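Local coordinates for Nitrate/nitrite sensor protein NarX (Escherichia coli K12, PDB 3EZI), which senses nitrate and nitrite as a membrane-bound histidine kinase and passes the signal to the response regulators NarL and NarP, probably by phosphorylating them in the presence of nitrate, at residues Q62-N67 with S87-G92; A43-A48 with A56-L61. All coordinates share one frame; numbering follows the deposited sequence.

Contact 1 of 2, residues Q62-N67 with S87-G92; sequences QDYWRN and SQFVAG. With IPA (isopropyl alcohol), chain E.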
ATOM      1  N   GLN A  62      -3.714  -5.249  -2.959  1.00 13.14           N
ATOM      2  CA  GLN A  62      -3.506  -6.094  -1.788  1.00 12.26           C
ATOM      3  C   GLN A  62      -2.710  -7.325  -2.184  1.00 11.03           C
ATOM      4  O   GLN A  62      -1.843  -7.782  -1.437  1.00 11.09           O
ATOM      5  CB  GLN A  62      -4.863  -6.511  -1.171  1.00 13.59           C
ATOM      6  CG  GLN A  62      -5.650  -5.291  -0.549  1.00 15.88           C
ATOM      7  CD  GLN A  62      -7.064  -5.654  -0.147  1.00 13.39           C
ATOM      8  OE1 GLN A  62      -7.637  -6.585  -0.726  1.00 14.27           O
ATOM      9  NE2 GLN A  62      -7.636  -4.936   0.836  1.00 12.54           N
ATOM     10  N   ASP A  63      -3.066  -7.902  -3.321  1.00 10.35           N
ATOM     11  CA  ASP A  63      -2.357  -9.075  -3.859  1.00 12.29           C
ATOM     12  C   ASP A  63      -0.900  -8.730  -4.160  1.00 14.85           C
ATOM     13  O   ASP A  63      -0.008  -9.531  -3.864  1.00 12.41           O
ATOM     14  CB  ASP A  63      -3.002  -9.591  -5.173  1.00 12.92           C
ATOM     15  CG  ASP A  63      -4.354 -10.228  -4.963  1.00 20.85           C
ATOM     16  OD1 ASP A  63      -4.732 -10.500  -3.794  1.00 20.08           O
ATOM     17  OD2 ASP A  63      -5.031 -10.450  -6.016  1.00 19.66           O
ATOM     18  N   TYR A  64      -0.660  -7.555  -4.766  1.00 13.64           N
ATOM     19  CA  TYR A  64       0.713  -7.141  -5.075  1.00 13.44           C
ATOM     20  C   TYR A  64       1.496  -6.949  -3.764  1.00 12.29           C
ATOM     21  O   TYR A  64       2.649  -7.387  -3.620  1.00 11.48           O
ATOM     22  CB  TYR A  64       0.681  -5.839  -5.895  1.00 15.66           C
ATOM     23  CG  TYR A  64       2.054  -5.307  -6.270  1.00 16.01           C
ATOM     24  CD1 TYR A  64       2.710  -5.779  -7.401  1.00 12.01           C
ATOM     25  CD2 TYR A  64       2.673  -4.324  -5.507  1.00 19.76           C
ATOM     26  CE1 TYR A  64       3.944  -5.279  -7.775  1.00 15.52           C
ATOM     27  CE2 TYR A  64       3.914  -3.819  -5.866  1.00 16.71           C
ATOM     28  CZ  TYR A  64       4.537  -4.305  -7.007  1.00 21.55           C
ATOM     29  OH  TYR A  64       5.761  -3.788  -7.389  1.00 22.94           O
ATOM     30  N   TRP A  65       0.875  -6.288  -2.794  1.00 11.87           N
ATOM     31  CA  TRP A  65       1.546  -6.089  -1.518  1.00 10.18           C
ATOM     32  C   TRP A  65       2.019  -7.436  -0.916  1.00 10.76           C
ATOM     33  O   TRP A  65       3.173  -7.598  -0.504  1.00 12.59           O
ATOM     34  CB  TRP A  65       0.554  -5.411  -0.558  1.00 12.29           C
ATOM     35  CG  TRP A  65       1.150  -5.036   0.778  1.00 12.95           C
ATOM     36  CD1 TRP A  65       1.934  -3.934   1.064  1.00 14.78           C
ATOM     37  CD2 TRP A  65       1.065  -5.797   1.986  1.00 15.23           C
ATOM     38  NE1 TRP A  65       2.344  -3.982   2.392  1.00 17.45           N
ATOM     39  CE2 TRP A  65       1.833  -5.117   2.972  1.00 14.23           C
ATOM     40  CE3 TRP A  65       0.415  -6.994   2.334  1.00 15.26           C
ATOM     41  CZ2 TRP A  65       1.968  -5.604   4.280  1.00 15.09           C
ATOM     42  CZ3 TRP A  65       0.549  -7.475   3.632  1.00 16.09           C
ATOM     43  CH2 TRP A  65       1.325  -6.782   4.588  1.00 16.11           C
ATOM     44  N   ARG A  66       1.102  -8.388  -0.804  1.00 12.38           N
ATOM     45  CA  ARG A  66       1.444  -9.683  -0.204  1.00 12.05           C
ATOM     46  C   ARG A  66       2.351 -10.609  -1.024  1.00 14.66           C
ATOM     47  O   ARG A  66       3.237 -11.279  -0.479  1.00 13.66           O
ATOM     48  CB  ARG A  66       0.155 -10.474   0.111  1.00 15.78           C
ATOM     49  CG  ARG A  66      -0.087 -10.679   1.603  1.00 25.77           C
ATOM     50  CD  ARG A  66      -1.232 -11.627   1.870  1.00 26.74           C
ATOM     51  NE  ARG A  66      -2.172 -11.137   2.886  1.00 24.70           N
ATOM     52  CZ  ARG A  66      -1.878 -10.919   4.162  1.00 20.18           C
ATOM     53  NH1 ARG A  66      -0.663 -11.136   4.624  1.00 22.43           N
ATOM     54  NH2 ARG A  66      -2.832 -10.485   4.970  1.00 19.15           N
ATOM     55  N   ASN A  67       2.119 -10.661  -2.333  1.00 12.27           N
ATOM     56  CA  ASN A  67       2.850 -11.601  -3.181  1.00 14.27           C
ATOM     57  C   ASN A  67       4.085 -11.095  -3.880  1.00 13.17           C
ATOM     58  O   ASN A  67       4.884 -11.888  -4.383  1.00 14.77           O
ATOM     59  CB  ASN A  67       1.888 -12.164  -4.228  1.00 15.71           C
ATOM     60  CG  ASN A  67       0.643 -12.764  -3.610  1.00 19.94           C
ATOM     61  OD1 ASN A  67       0.655 -13.166  -2.453  1.00 24.46           O
ATOM     62  ND2 ASN A  67      -0.423 -12.842  -4.386  1.00 18.48           N
ATOM     63  N   SER A  87       7.944   2.077  -6.071  1.00 15.56           N
ATOM     64  CA  SER A  87       7.390   3.090  -6.963  1.00 16.65           C
ATOM     65  C   SER A  87       6.120   2.591  -7.681  1.00 15.80           C
ATOM     66  O   SER A  87       5.176   3.355  -7.855  1.00 15.29           O
ATOM     67  CB  SER A  87       8.425   3.494  -8.010  1.00 14.49           C
ATOM     68  OG  SER A  87       9.432   4.292  -7.422  1.00 22.75           O
ATOM     69  N   GLN A  88       6.104   1.325  -8.089  1.00 15.60           N
ATOM     70  CA  GLN A  88       4.950   0.766  -8.772  1.00 18.10           C
ATOM     71  C   GLN A  88       3.767   0.679  -7.781  1.00 17.39           C
ATOM     72  O   GLN A  88       2.621   0.981  -8.144  1.00 14.55           O
ATOM     73  CB  GLN A  88       5.254  -0.627  -9.333  1.00 20.12           C
ATOM     74  CG  GLN A  88       4.030  -1.234 -10.080  1.00 23.60           C
ATOM     75  CD  GLN A  88       4.256  -2.634 -10.689  1.00 30.60           C
ATOM     76  OE1 GLN A  88       3.297  -3.290 -11.112  1.00 32.10           O
ATOM     77  NE2 GLN A  88       5.513  -3.078 -10.763  1.00 28.63           N
ATOM     78  N   PHE A  89       4.038   0.272  -6.539  1.00 13.85           N
ATOM     79  CA  PHE A  89       2.947   0.178  -5.553  1.00 12.91           C
ATOM     80  C   PHE A  89       2.322   1.579  -5.317  1.00 12.62           C
ATOM     81  O   PHE A  89       1.093   1.737  -5.253  1.00 12.47           O
ATOM     82  CB  PHE A  89       3.489  -0.371  -4.225  1.00 11.71           C
ATOM     83  CG  PHE A  89       2.448  -0.484  -3.139  1.00 11.73           C
ATOM     84  CD1 PHE A  89       1.418  -1.408  -3.228  1.00 13.41           C
ATOM     85  CD2 PHE A  89       2.579   0.282  -1.974  1.00 14.77           C
ATOM     86  CE1 PHE A  89       0.517  -1.589  -2.157  1.00 16.06           C
ATOM     87  CE2 PHE A  89       1.682   0.115  -0.900  1.00 17.62           C
ATOM     88  CZ  PHE A  89       0.665  -0.817  -1.000  1.00 15.75           C
ATOM     89  N   VAL A  90       3.164   2.581  -5.188  1.00 13.35           N
ATOM     90  CA  VAL A  90       2.675   3.958  -4.970  1.00 12.44           C
ATOM     91  C   VAL A  90       1.871   4.422  -6.209  1.00 15.20           C
ATOM     92  O   VAL A  90       0.812   5.061  -6.060  1.00 14.77           O
ATOM     93  CB  VAL A  90       3.890   4.904  -4.669  1.00 14.92           C
ATOM     94  CG1 VAL A  90       3.481   6.377  -4.717  1.00 16.65           C
ATOM     95  CG2 VAL A  90       4.444   4.599  -3.264  1.00 12.42           C
ATOM     96  N   ALA A  91       2.338   4.088  -7.419  1.00 14.41           N
ATOM     97  CA  ALA A  91       1.611   4.477  -8.640  1.00 15.92           C
ATOM     98  C   ALA A  91       0.228   3.827  -8.651  1.00 17.20           C
ATOM     99  O   ALA A  91      -0.760   4.441  -9.100  1.00 20.16           O
ATOM    100  CB  ALA A  91       2.409   4.051  -9.930  1.00 17.85           C
ATOM    101  N   GLY A  92       0.163   2.581  -8.162  1.00 15.16           N
ATOM    102  CA  GLY A  92      -1.095   1.848  -8.074  1.00 15.70           C
ATOM    103  C   GLY A  92      -2.072   2.524  -7.084  1.00 14.53           C
ATOM    104  O   GLY A  92      -3.274   2.545  -7.302  1.00 14.39           O
TER
HETATM  105  C1  IPA E   1      -0.301  -4.685  -9.986  1.00 37.79           C
HETATM  106  C2  IPA E   1       0.229  -3.457  -9.316  1.00 38.96           C
HETATM  107  C3  IPA E   1      -1.077  -3.185  -8.621  1.00 38.72           C
HETATM  108  O2  IPA E   1       0.665  -2.421 -10.238  1.00 39.18           O
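Tyr64 and Trp65 meet Gln88 and Phe89 where two neighbouring helices run side by side in the antiparallel helical bundle of the periplasmic sensor domain of NarX. The segment axes are 10.9 Å apart and their N-to-C directions differ by 162°. The Tyr64 ring slants across the start of the Phe89 side chain, its CE2 lying 3.8 Å from Phe89 CB. Between the two rings, Tyr64 CD2 is 3.9 Å from Phe89 CD1. Further inward, Phe89 and Trp65 lie alongside each other and point the same way, with Phe89 CZ 3.9 Å from Trp65 CD1. The phenyl ring and the five-membered part of the indole are inclined by 42°, meeting obliquely. With CG anti to the backbone N (chi1 180°), the tyrosine reaches over to helix 82-99, where its hydroxyl is hydrogen-bonded to the backbone O of Asp85. Gln88 NE2 is 3.5 Å from Tyr64 OH, but at an angle too poor for a hydrogen bond. The extended Gln88 chain instead presents OE1 to O2 of an isopropyl alcohol, which donates a hydrogen bond of 2.9 Å; the alcohol's C2 rests 3.9 Å from Tyr64 CD1. Were Tyr64 an alanine, Asp85 O would probably lose this hydroxyl partner and a gap would open beside Phe89 CB. Around this layer, Met36 of helix 30-40 touches both Trp65 and Phe89, while Ser16 of helix 3-22 packs against Phe89, placing the aromatic pair among helices 3-22, 30-40, 55-75 and 82-99.

Contact 2 of 2, residues A43-A48 with A56-L61; sequences AELTRA and AQLQGL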
ATOM      1  N   ALA A  43     -11.298  -1.965   6.894  1.00 14.84           N
ATOM      2  CA  ALA A  43     -12.707  -2.141   6.496  1.00 16.69           C
ATOM      3  C   ALA A  43     -13.239  -0.946   5.668  1.00 18.55           C
ATOM      4  O   ALA A  43     -14.020  -1.107   4.729  1.00 18.09           O
ATOM      5  CB  ALA A  43     -13.588  -2.348   7.725  1.00 19.20           C
ATOM      6  N   GLU A  44     -12.811   0.257   6.011  1.00 21.65           N
ATOM      7  CA  GLU A  44     -13.260   1.443   5.273  1.00 22.66           C
ATOM      8  C   GLU A  44     -12.681   1.513   3.859  1.00 24.96           C
ATOM      9  O   GLU A  44     -13.369   1.910   2.894  1.00 23.33           O
ATOM     10  CB  GLU A  44     -12.893   2.703   6.060  1.00 27.70           C
ATOM     11  CG  GLU A  44     -13.356   4.033   5.402  1.00 26.51           C
ATOM     12  CD  GLU A  44     -14.871   4.110   5.099  1.00 31.55           C
ATOM     13  OE1 GLU A  44     -15.695   3.445   5.771  1.00 32.17           O
ATOM     14  OE2 GLU A  44     -15.248   4.877   4.176  1.00 30.98           O
ATOM     15  N   LEU A  45     -11.415   1.148   3.707  1.00 23.96           N
ATOM     16  CA  LEU A  45     -10.849   1.174   2.387  1.00 25.85           C
ATOM     17  C   LEU A  45     -11.727   0.277   1.534  1.00 25.86           C
ATOM     18  O   LEU A  45     -12.096   0.628   0.408  1.00 24.50           O
ATOM     19  CB  LEU A  45      -9.409   0.665   2.422  1.00 25.67           C
ATOM     20  CG  LEU A  45      -8.461   0.957   1.278  1.00 25.24           C
ATOM     21  CD1 LEU A  45      -8.610   2.393   0.693  1.00 24.22           C
ATOM     22  CD2 LEU A  45      -7.070   0.740   1.810  1.00 18.16           C
ATOM     23  N   THR A  46     -12.099  -0.872   2.098  1.00 22.70           N
ATOM     24  CA  THR A  46     -12.934  -1.822   1.395  1.00 22.72           C
ATOM     25  C   THR A  46     -14.350  -1.317   1.086  1.00 20.79           C
ATOM     26  O   THR A  46     -14.845  -1.470  -0.047  1.00 18.96           O
ATOM     27  CB  THR A  46     -13.030  -3.141   2.177  1.00 27.13           C
ATOM     28  OG1 THR A  46     -11.707  -3.621   2.459  1.00 27.79           O
ATOM     29  CG2 THR A  46     -13.795  -4.181   1.363  1.00 21.39           C
ATOM     30  N   ARG A  47     -15.008  -0.727   2.076  1.00 19.59           N
ATOM     31  CA  ARG A  47     -16.354  -0.237   1.839  1.00 20.18           C
ATOM     32  C   ARG A  47     -16.311   0.854   0.776  1.00 19.63           C
ATOM     33  O   ARG A  47     -17.140   0.863  -0.138  1.00 19.79           O
ATOM     34  CB  ARG A  47     -16.995   0.307   3.110  1.00 24.68           C
ATOM     35  CG  ARG A  47     -17.491  -0.771   4.093  1.00 26.76           C
ATOM     36  CD  ARG A  47     -18.274  -0.141   5.243  1.00 27.73           C
ATOM     37  NE  ARG A  47     -17.467   0.784   6.046  1.00 33.26           N
ATOM     38  CZ  ARG A  47     -16.867   0.467   7.195  1.00 26.83           C
ATOM     39  NH1 ARG A  47     -16.973  -0.750   7.690  1.00 26.95           N
ATOM     40  NH2 ARG A  47     -16.160   1.379   7.843  1.00 33.84           N
ATOM     41  N   ALA A  48     -15.344   1.758   0.871  1.00 15.77           N
ATOM     42  CA  ALA A  48     -15.253   2.819  -0.142  1.00 18.91           C
ATOM     43  C   ALA A  48     -14.998   2.262  -1.543  1.00 20.22           C
ATOM     44  O   ALA A  48     -15.547   2.773  -2.562  1.00 18.14           O
ATOM     45  CB  ALA A  48     -14.125   3.835   0.265  1.00 18.46           C
ATOM     46  N   ALA A  56     -12.025  -4.518  -7.442  1.00 22.25           N
ATOM     47  CA  ALA A  56     -11.000  -5.297  -8.129  1.00 23.47           C
ATOM     48  C   ALA A  56      -9.621  -4.625  -8.095  1.00 22.96           C
ATOM     49  O   ALA A  56      -8.563  -5.289  -8.012  1.00 21.98           O
ATOM     50  CB  ALA A  56     -11.418  -5.552  -9.591  1.00 27.66           C
ATOM     51  N   GLN A  57      -9.613  -3.299  -8.190  1.00 19.74           N
ATOM     52  CA  GLN A  57      -8.373  -2.565  -8.168  1.00 21.92           C
ATOM     53  C   GLN A  57      -7.757  -2.622  -6.772  1.00 18.89           C
ATOM     54  O   GLN A  57      -6.525  -2.745  -6.639  1.00 19.79           O
ATOM     55  CB  GLN A  57      -8.623  -1.120  -8.584  1.00 23.32           C
ATOM     56  CG  GLN A  57      -7.415  -0.256  -8.503  1.00 31.86           C
ATOM     57  CD  GLN A  57      -7.245   0.547  -9.764  1.00 38.27           C
ATOM     58  OE1 GLN A  57      -8.108   1.351 -10.131  1.00 37.87           O
ATOM     59  NE2 GLN A  57      -6.135   0.320 -10.452  1.00 39.98           N
ATOM     60  N   LEU A  58      -8.598  -2.522  -5.746  1.00 16.90           N
ATOM     61  CA  LEU A  58      -8.108  -2.617  -4.362  1.00 16.99           C
ATOM     62  C   LEU A  58      -7.563  -4.030  -4.094  1.00 15.08           C
ATOM     63  O   LEU A  58      -6.482  -4.190  -3.521  1.00 13.63           O
ATOM     64  CB  LEU A  58      -9.227  -2.344  -3.354  1.00 18.18           C
ATOM     65  CG  LEU A  58      -8.808  -2.541  -1.889  1.00 19.27           C
ATOM     66  CD1 LEU A  58      -7.513  -1.735  -1.568  1.00 16.19           C
ATOM     67  CD2 LEU A  58      -9.969  -2.093  -0.964  1.00 16.62           C
ATOM     68  N   GLN A  59      -8.327  -5.052  -4.472  1.00 17.34           N
ATOM     69  CA  GLN A  59      -7.860  -6.434  -4.260  1.00 18.85           C
ATOM     70  C   GLN A  59      -6.517  -6.666  -5.000  1.00 19.10           C
ATOM     71  O   GLN A  59      -5.634  -7.407  -4.522  1.00 17.10           O
ATOM     72  CB  GLN A  59      -8.963  -7.431  -4.714  1.00 16.83           C
ATOM     73  CG  GLN A  59     -10.235  -7.365  -3.834  1.00 17.95           C
ATOM     74  CD  GLN A  59     -11.378  -8.275  -4.310  1.00 20.51           C
ATOM     75  OE1 GLN A  59     -11.520  -8.548  -5.507  1.00 25.64           O
ATOM     76  NE2 GLN A  59     -12.204  -8.736  -3.368  1.00 23.79           N
ATOM     77  N   GLY A  60      -6.366  -6.048  -6.175  1.00 17.87           N
ATOM     78  CA  GLY A  60      -5.127  -6.161  -6.932  1.00 18.22           C
ATOM     79  C   GLY A  60      -3.924  -5.566  -6.188  1.00 18.47           C
ATOM     80  O   GLY A  60      -2.798  -6.113  -6.244  1.00 13.28           O
ATOM     81  N   LEU A  61      -4.131  -4.417  -5.534  1.00 14.29           N
ATOM     82  CA  LEU A  61      -3.065  -3.804  -4.773  1.00 13.70           C
ATOM     83  C   LEU A  61      -2.699  -4.651  -3.566  1.00 14.45           C
ATOM     84  O   LEU A  61      -1.532  -4.708  -3.147  1.00 14.11           O
ATOM     85  CB  LEU A  61      -3.503  -2.413  -4.269  1.00 17.12           C
ATOM     86  CG  LEU A  61      -3.285  -1.275  -5.251  1.00 18.18           C
ATOM     87  CD1 LEU A  61      -4.122  -0.068  -4.801  1.00 18.44           C
ATOM     88  CD2 LEU A  61      -1.817  -0.921  -5.318  1.00 19.71           C
TER
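Leu45 and Leu58 turn their side chains to each other through similar torsions: in both, CG is anti to the backbone N, with chi1 -162° for Leu45 and 175° for Leu58. The contact belongs to a pair of consecutive helices within the all-helical periplasmic sensor domain, in which a two-residue link joins the short helix 43-52 to the beginning of helix 55-75. The two leucines cross at a slant, and Leu45 CG sits 4.0 Å from Leu58 CD1. The other methyl of Leu58 mainly meets the backbone of the facing helix: CD2 lies 3.7 Å from Leu45 O and 3.8 Å from Thr46 CA. Leu58 thus carries its side of this small interface, lodging against Leu45 and Thr46. The Thr46 side chain crosses that of Leu58 at about a right angle and brings OG1 to the same CD2 methyl. For its polar partner, OG1 is hydrogen-bonded to the backbone O of Ser42, the residue just before helix 43-52.

No hydrogen bond joins the two segments, so apolar contact carries the pairing. Ala5 and Leu12 of helix 3-22 and Phe100 also touch Leu45, tying helix 43-52 to the main bundle. On the other side of helix 43-52, Glu44 forms a salt bridge to Arg51 through OE2. Arg47 grips the other carboxylate oxygen side-on with two nitrogens: NH2 is 3.0 Å from Glu44 OE1 and approaches its anti lone pair, while NE is 3.2 Å from that same OE1, on the syn side and 32° out of the carboxylate plane.

How the contacts relate
Helix 55-75 serves both contacts in succession: residues 56-61 receive the short helix 43-52 in contact 2, and residues 62-67 pair with helix 82-99 in contact 1. The centres of the contacts are about 12 Å apart. Leu61, which closes the contact 2 segment, bridges them, its CD1 lying 3.7 Å from Gly92 O and its backbone O 3.9 Å from Phe89 CE1. Contact 1 lies nearer the middle of the domain, about 6 Å from the chain centre against about 11 Å for contact 2. The isopropyl alcohol, probably from the crystallisation liquor, belongs to contact 1, and the sensor domain was crystallised without its ligand.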